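Local coordinates for protein beta-lactamase Rm3 (Uncultured bacterium, PDB 5IQK) that probably hydrolyses the amide bond of beta-lactam antibiotics as a zinc-dependent subclass B3 metallo-beta-lactamase, thereby conferring resistance, at residues A[208-219]-A[247-258]. Sequence-based numbering, arbitrary orientation.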
ATOM      1  N   PHE A 208      -4.510  12.324   7.759  1.00 19.30           N
ATOM      2  CA  PHE A 208      -5.918  12.578   7.420  1.00 22.54           C
ATOM      3  C   PHE A 208      -6.052  13.822   6.531  1.00 26.81           C
ATOM      4  O   PHE A 208      -6.778  13.818   5.534  1.00 26.82           O
ATOM      5  CB  PHE A 208      -6.772  12.756   8.682  1.00 23.17           C
ATOM      6  CG  PHE A 208      -6.883  11.519   9.551  1.00 24.45           C
ATOM      7  CD1 PHE A 208      -6.570  10.258   9.070  1.00 20.99           C
ATOM      8  CD2 PHE A 208      -7.328  11.637  10.857  1.00 23.38           C
ATOM      9  CE1 PHE A 208      -6.682   9.132   9.884  1.00 22.63           C
ATOM     10  CE2 PHE A 208      -7.452  10.522  11.672  1.00 20.77           C
ATOM     11  CZ  PHE A 208      -7.131   9.265  11.193  1.00 19.00           C
ATOM     12  N   GLU A 209      -5.350  14.890   6.907  1.00 26.07           N
ATOM     13  CA  GLU A 209      -5.361  16.135   6.159  1.00 23.70           C
ATOM     14  C   GLU A 209      -4.769  15.949   4.765  1.00 26.80           C
ATOM     15  O   GLU A 209      -5.292  16.465   3.785  1.00 29.23           O
ATOM     16  CB  GLU A 209      -4.550  17.190   6.906  1.00 25.95           C
ATOM     17  CG  GLU A 209      -5.133  17.635   8.232  1.00 25.59           C
ATOM     18  CD  GLU A 209      -4.108  18.346   9.092  1.00 26.91           C
ATOM     19  OE1 GLU A 209      -2.990  18.584   8.596  1.00 28.38           O
ATOM     20  OE2 GLU A 209      -4.436  18.704  10.242  1.00 31.94           O
ATOM     21  N   THR A 210      -3.661  15.215   4.701  1.00 23.68           N
ATOM     22  CA  THR A 210      -2.944  14.991   3.450  1.00 24.85           C
ATOM     23  C   THR A 210      -3.787  14.206   2.458  1.00 25.30           C
ATOM     24  O   THR A 210      -3.957  14.607   1.304  1.00 23.12           O
ATOM     25  CB  THR A 210      -1.632  14.224   3.691  1.00 23.80           C
ATOM     26  OG1 THR A 210      -0.721  15.054   4.418  1.00 26.94           O
ATOM     27  CG2 THR A 210      -0.992  13.819   2.367  1.00 27.47           C
ATOM     28  N   LEU A 211      -4.324  13.090   2.923  1.00 23.97           N
ATOM     29  CA  LEU A 211      -5.045  12.198   2.034  1.00 26.81           C
ATOM     30  C   LEU A 211      -6.361  12.803   1.566  1.00 29.53           C
ATOM     31  O   LEU A 211      -6.736  12.635   0.398  1.00 30.21           O
ATOM     32  CB  LEU A 211      -5.284  10.843   2.709  1.00 24.21           C
ATOM     33  CG  LEU A 211      -4.085   9.884   2.728  1.00 21.08           C
ATOM     34  CD1 LEU A 211      -4.335   8.718   3.669  1.00 17.97           C
ATOM     35  CD2 LEU A 211      -3.808   9.365   1.310  1.00 25.02           C
ATOM     36  N   GLU A 212      -7.044  13.541   2.437  1.00 23.89           N
ATOM     37  CA  GLU A 212      -8.385  14.000   2.087  1.00 29.31           C
ATOM     38  C   GLU A 212      -8.386  15.109   1.036  1.00 30.50           C
ATOM     39  O   GLU A 212      -9.415  15.361   0.410  1.00 29.90           O
ATOM     40  CB  GLU A 212      -9.142  14.487   3.328  1.00 33.06           C
ATOM     41  CG  GLU A 212      -8.686  15.840   3.847  1.00 33.09           C
ATOM     42  CD  GLU A 212      -9.337  16.198   5.173  1.00 35.95           C
ATOM     43  OE1 GLU A 212     -10.238  15.449   5.607  1.00 36.29           O
ATOM     44  OE2 GLU A 212      -8.948  17.222   5.778  1.00 40.68           O
ATOM     45  N   LYS A 213      -7.243  15.745   0.801  1.00 29.94           N
ATOM     46  CA  LYS A 213      -7.228  16.784  -0.216  1.00 33.23           C
ATOM     47  C   LYS A 213      -6.381  16.431  -1.438  1.00 34.13           C
ATOM     48  O   LYS A 213      -6.168  17.277  -2.307  1.00 33.59           O
ATOM     49  CB  LYS A 213      -6.762  18.119   0.373  1.00 34.08           C
ATOM     50  CG  LYS A 213      -5.390  18.132   1.001  1.00 35.36           C
ATOM     51  CD  LYS A 213      -5.144  19.466   1.702  1.00 39.19           C
ATOM     52  CE  LYS A 213      -3.783  19.505   2.388  1.00 41.74           C
ATOM     53  NZ  LYS A 213      -2.657  19.249   1.444  1.00 42.29           N
ATOM     54  N   LEU A 214      -5.941  15.180  -1.533  1.00 29.74           N
ATOM     55  CA  LEU A 214      -5.308  14.687  -2.757  1.00 31.50           C
ATOM     56  C   LEU A 214      -6.292  14.628  -3.914  1.00 28.27           C
ATOM     57  O   LEU A 214      -7.421  14.177  -3.735  1.00 28.23           O
ATOM     58  CB  LEU A 214      -4.729  13.285  -2.553  1.00 28.73           C
ATOM     59  CG  LEU A 214      -3.403  13.042  -1.851  1.00 30.45           C
ATOM     60  CD1 LEU A 214      -3.097  11.565  -1.937  1.00 28.60           C
ATOM     61  CD2 LEU A 214      -2.308  13.842  -2.528  1.00 28.84           C
ATOM     62  N   PRO A 215      -5.854  15.051  -5.120  1.00 28.15           N
ATOM     63  CA  PRO A 215      -6.618  14.724  -6.330  1.00 28.19           C
ATOM     64  C   PRO A 215      -6.796  13.215  -6.373  1.00 28.08           C
ATOM     65  O   PRO A 215      -5.815  12.490  -6.203  1.00 26.03           O
ATOM     66  CB  PRO A 215      -5.729  15.233  -7.468  1.00 26.15           C
ATOM     67  CG  PRO A 215      -4.865  16.296  -6.816  1.00 26.76           C
ATOM     68  CD  PRO A 215      -4.621  15.792  -5.420  1.00 30.80           C
ATOM     69  N   CYS A 216      -8.027  12.740  -6.528  1.00 28.50           N
ATOM     70  CA  CYS A 216      -8.298  11.336  -6.258  1.00 28.23           C
ATOM     71  C   CYS A 216      -9.403  10.736  -7.122  1.00 32.41           C
ATOM     72  O   CYS A 216     -10.531  10.595  -6.667  1.00 37.15           O
ATOM     73  CB  CYS A 216      -8.659  11.184  -4.779  1.00 29.67           C
ATOM     74  SG  CYS A 216      -8.840   9.496  -4.167  1.00 37.39           S
ATOM     75  N   ASP A 217      -9.080  10.364  -8.355  1.00 31.71           N
ATOM     76  CA  ASP A 217     -10.073   9.726  -9.223  1.00 28.35           C
ATOM     77  C   ASP A 217     -10.216   8.219  -9.004  1.00 25.27           C
ATOM     78  O   ASP A 217     -11.334   7.703  -8.958  1.00 26.49           O
ATOM     79  CB  ASP A 217      -9.746   9.995 -10.690  1.00 29.95           C
ATOM     80  CG  ASP A 217      -9.863  11.453 -11.042  1.00 33.21           C
ATOM     81  OD1 ASP A 217     -10.857  12.076 -10.609  1.00 37.13           O
ATOM     82  OD2 ASP A 217      -8.963  11.973 -11.737  1.00 37.62           O
ATOM     83  N   VAL A 218      -9.093   7.509  -8.928  1.00 25.43           N
ATOM     84  CA  VAL A 218      -9.123   6.076  -8.651  1.00 24.11           C
ATOM     85  C   VAL A 218      -8.277   5.719  -7.426  1.00 26.37           C
ATOM     86  O   VAL A 218      -7.050   5.890  -7.411  1.00 23.17           O
ATOM     87  CB  VAL A 218      -8.644   5.232  -9.863  1.00 27.28           C
ATOM     88  CG1 VAL A 218      -8.694   3.742  -9.521  1.00 21.72           C
ATOM     89  CG2 VAL A 218      -9.489   5.524 -11.110  1.00 22.25           C
ATOM     90  N   LEU A 219      -8.952   5.207  -6.407  1.00 22.70           N
ATOM     91  CA  LEU A 219      -8.304   4.834  -5.158  1.00 22.73           C
ATOM     92  C   LEU A 219      -8.098   3.329  -5.036  1.00 19.15           C
ATOM     93  O   LEU A 219      -9.022   2.540  -5.241  1.00 19.88           O
ATOM     94  CB  LEU A 219      -9.123   5.342  -3.968  1.00 21.36           C
ATOM     95  CG  LEU A 219      -8.661   4.887  -2.577  1.00 22.37           C
ATOM     96  CD1 LEU A 219      -7.273   5.466  -2.297  1.00 24.06           C
ATOM     97  CD2 LEU A 219      -9.651   5.293  -1.486  1.00 22.72           C
ATOM     98  N   PRO A 247     -14.394  10.336  -7.358  1.00 30.29           N
ATOM     99  CA  PRO A 247     -13.573  11.474  -6.929  1.00 32.50           C
ATOM    100  C   PRO A 247     -13.677  11.752  -5.435  1.00 32.95           C
ATOM    101  O   PRO A 247     -12.870  12.510  -4.899  1.00 30.49           O
ATOM    102  CB  PRO A 247     -14.148  12.643  -7.732  1.00 33.97           C
ATOM    103  CG  PRO A 247     -14.880  12.007  -8.870  1.00 30.11           C
ATOM    104  CD  PRO A 247     -15.441  10.748  -8.306  1.00 33.90           C
ATOM    105  N   GLN A 248     -14.642  11.121  -4.776  1.00 33.32           N
ATOM    106  CA  GLN A 248     -14.855  11.323  -3.346  1.00 31.55           C
ATOM    107  C   GLN A 248     -14.193  10.244  -2.488  1.00 30.70           C
ATOM    108  O   GLN A 248     -14.288  10.281  -1.253  1.00 30.04           O
ATOM    109  CB  GLN A 248     -16.360  11.371  -3.052  1.00 34.15           C
ATOM    110  CG  GLN A 248     -17.050  12.688  -3.409  1.00 32.40           C
ATOM    111  CD  GLN A 248     -16.562  13.855  -2.563  1.00 40.54           C
ATOM    112  OE1 GLN A 248     -16.481  13.756  -1.335  1.00 47.41           O
ATOM    113  NE2 GLN A 248     -16.242  14.968  -3.213  1.00 43.37           N
ATOM    114  N   ALA A 249     -13.529   9.288  -3.135  1.00 27.97           N
ATOM    115  CA  ALA A 249     -13.025   8.095  -2.444  1.00 31.94           C
ATOM    116  C   ALA A 249     -12.006   8.383  -1.336  1.00 29.46           C
ATOM    117  O   ALA A 249     -12.115   7.825  -0.254  1.00 26.19           O
ATOM    118  CB  ALA A 249     -12.426   7.122  -3.447  1.00 28.07           C
ATOM    119  N   CYS A 250     -11.009   9.223  -1.600  1.00 26.01           N
ATOM    120  CA  CYS A 250     -10.028   9.534  -0.552  1.00 29.94           C
ATOM    121  C   CYS A 250     -10.671  10.255   0.631  1.00 30.34           C
ATOM    122  O   CYS A 250     -10.299  10.005   1.770  1.00 28.41           O
ATOM    123  CB  CYS A 250      -8.871  10.363  -1.101  1.00 25.12           C
ATOM    124  SG  CYS A 250      -7.904   9.496  -2.337  1.00 34.74           S
ATOM    125  N   ARG A 251     -11.626  11.145   0.367  1.00 29.17           N
ATOM    126  CA  ARG A 251     -12.339  11.817   1.459  1.00 29.25           C
ATOM    127  C   ARG A 251     -13.125  10.836   2.322  1.00 29.84           C
ATOM    128  O   ARG A 251     -13.163  10.972   3.547  1.00 29.18           O
ATOM    129  CB  ARG A 251     -13.298  12.888   0.928  1.00 32.66           C
ATOM    130  CG  ARG A 251     -12.649  14.090   0.278  1.00 37.12           C
ATOM    131  CD  ARG A 251     -13.702  15.175   0.056  1.00 44.32           C
ATOM    132  NE  ARG A 251     -14.072  15.823   1.314  1.00 50.85           N
ATOM    133  CZ  ARG A 251     -15.261  16.368   1.562  1.00 52.95           C
ATOM    134  NH1 ARG A 251     -16.209  16.357   0.632  1.00 51.50           N
ATOM    135  NH2 ARG A 251     -15.506  16.924   2.743  1.00 53.93           N
ATOM    136  N   ALA A 252     -13.751   9.851   1.689  1.00 27.16           N
ATOM    137  CA  ALA A 252     -14.518   8.852   2.426  1.00 29.97           C
ATOM    138  C   ALA A 252     -13.596   7.926   3.213  1.00 29.07           C
ATOM    139  O   ALA A 252     -13.928   7.489   4.307  1.00 27.87           O
ATOM    140  CB  ALA A 252     -15.391   8.047   1.476  1.00 29.18           C
ATOM    141  N   TYR A 253     -12.442   7.627   2.628  1.00 25.85           N
ATOM    142  CA  TYR A 253     -11.422   6.793   3.251  1.00 25.18           C
ATOM    143  C   TYR A 253     -10.922   7.442   4.539  1.00 24.21           C
ATOM    144  O   TYR A 253     -10.789   6.786   5.585  1.00 24.61           O
ATOM    145  CB  TYR A 253     -10.277   6.590   2.265  1.00 23.12           C
ATOM    146  CG  TYR A 253      -9.141   5.684   2.695  1.00 20.20           C
ATOM    147  CD1 TYR A 253      -9.318   4.313   2.787  1.00 20.04           C
ATOM    148  CD2 TYR A 253      -7.874   6.203   2.954  1.00 20.09           C
ATOM    149  CE1 TYR A 253      -8.263   3.475   3.144  1.00 22.03           C
ATOM    150  CE2 TYR A 253      -6.814   5.378   3.309  1.00 17.83           C
ATOM    151  CZ  TYR A 253      -7.018   4.017   3.409  1.00 18.78           C
ATOM    152  OH  TYR A 253      -5.967   3.196   3.753  1.00 22.78           O
ATOM    153  N   VAL A 254     -10.660   8.742   4.464  1.00 23.97           N
ATOM    154  CA  VAL A 254     -10.213   9.480   5.648  1.00 21.73           C
ATOM    155  C   VAL A 254     -11.330   9.582   6.685  1.00 28.61           C
ATOM    156  O   VAL A 254     -11.091   9.424   7.888  1.00 25.32           O
ATOM    157  CB  VAL A 254      -9.727  10.891   5.282  1.00 25.76           C
ATOM    158  CG1 VAL A 254      -9.440  11.715   6.550  1.00 26.15           C
ATOM    159  CG2 VAL A 254      -8.489  10.801   4.394  1.00 24.44           C
ATOM    160  N   ALA A 255     -12.551   9.838   6.225  1.00 26.51           N
ATOM    161  CA  ALA A 255     -13.682   9.940   7.138  1.00 27.00           C
ATOM    162  C   ALA A 255     -13.844   8.663   7.968  1.00 28.85           C
ATOM    163  O   ALA A 255     -14.052   8.733   9.181  1.00 26.58           O
ATOM    164  CB  ALA A 255     -14.958  10.240   6.371  1.00 28.50           C
ATOM    165  N   ALA A 256     -13.706   7.507   7.317  1.00 24.95           N
ATOM    166  CA  ALA A 256     -13.826   6.215   7.994  1.00 28.67           C
ATOM    167  C   ALA A 256     -12.707   5.992   9.010  1.00 27.22           C
ATOM    168  O   ALA A 256     -12.932   5.448  10.100  1.00 25.88           O
ATOM    169  CB  ALA A 256     -13.848   5.083   6.974  1.00 25.56           C
ATOM    170  N   ALA A 257     -11.506   6.421   8.647  1.00 24.34           N
ATOM    171  CA  ALA A 257     -10.348   6.288   9.518  1.00 24.90           C
ATOM    172  C   ALA A 257     -10.462   7.220  10.720  1.00 28.28           C
ATOM    173  O   ALA A 257     -10.020   6.875  11.821  1.00 26.79           O
ATOM    174  CB  ALA A 257      -9.076   6.571   8.750  1.00 24.75           C
ATOM    175  N   ARG A 258     -11.074   8.388  10.519  1.00 26.98           N
ATOM    176  CA  ARG A 258     -11.296   9.324  11.624  1.00 27.12           C
ATOM    177  C   ARG A 258     -12.246   8.725  12.642  1.00 29.60           C
ATOM    178  O   ARG A 258     -12.052   8.856  13.858  1.00 28.41           O
ATOM    179  CB  ARG A 258     -11.876  10.643  11.132  1.00 29.26           C
ATOM    180  CG  ARG A 258     -10.861  11.575  10.536  1.00 31.24           C
ATOM    181  CD  ARG A 258     -11.455  12.956  10.323  1.00 30.32           C
ATOM    182  NE  ARG A 258     -10.399  13.901  10.004  1.00 34.16           N
ATOM    183  CZ  ARG A 258     -10.288  14.547   8.852  1.00 29.76           C
ATOM    184  NH1 ARG A 258      -9.273  15.382   8.668  1.00 31.25           N
ATOM    185  NH2 ARG A 258     -11.204  14.389   7.904  1.00 31.21           N
TER
HETATM  186  O   HOH W   1     -10.676  14.024  -6.131  1.00 33.80           O
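Cys216 and Cys250 are joined by a disulfide, SG to SG 2.1 Å, which pins the start of the last helix, 249-269, to the loop leading into strand 218-221. With SG of Cys216 anti to its backbone N (chi1 -173°), the sulfur reaches across to the helix; being apolar, the buried bridge also packs against CD1 of Leu219. Beside it, water 1 accepts from N of Cys216 and donates to O of Pro247, while CA of Pro247 makes a CA-H...O contact of 3.2 Å with O of Cys216.

The apolar seam continues along the two helices. Val254 divides its branches: CG1 lies 3.6 Å from CB of Phe208, and CG2 meets CB of Leu211 at the same distance. CE1 of Phe208 lies 3.7 Å from CB of the small Ala257. Leu219 packs on Ala249 and Tyr253.

At the partly exposed margin, Arg258, extended from CG to NE, lays its aliphatic CG on the Phe208 ring and carries its charge out to Glu212 in a salt bridge. NH2 donates to the syn side of OE1 at 2.7 Å; NH1 adds two weak bonds, a bent one to OE1 and a long but nearly straight one to OE2. Carboxylate and guanidinium planes lie 54° apart.

The axes of helices 208-212 and 249-258 approach to 8.7 Å and run nearly antiparallel (157°), packed as outer helices against one sheet of the alpha-beta/beta-alpha sandwich of metallo-beta-lactamases. Tyr253 continues inward to strand 171-178, its OH bonded to O of Asp179.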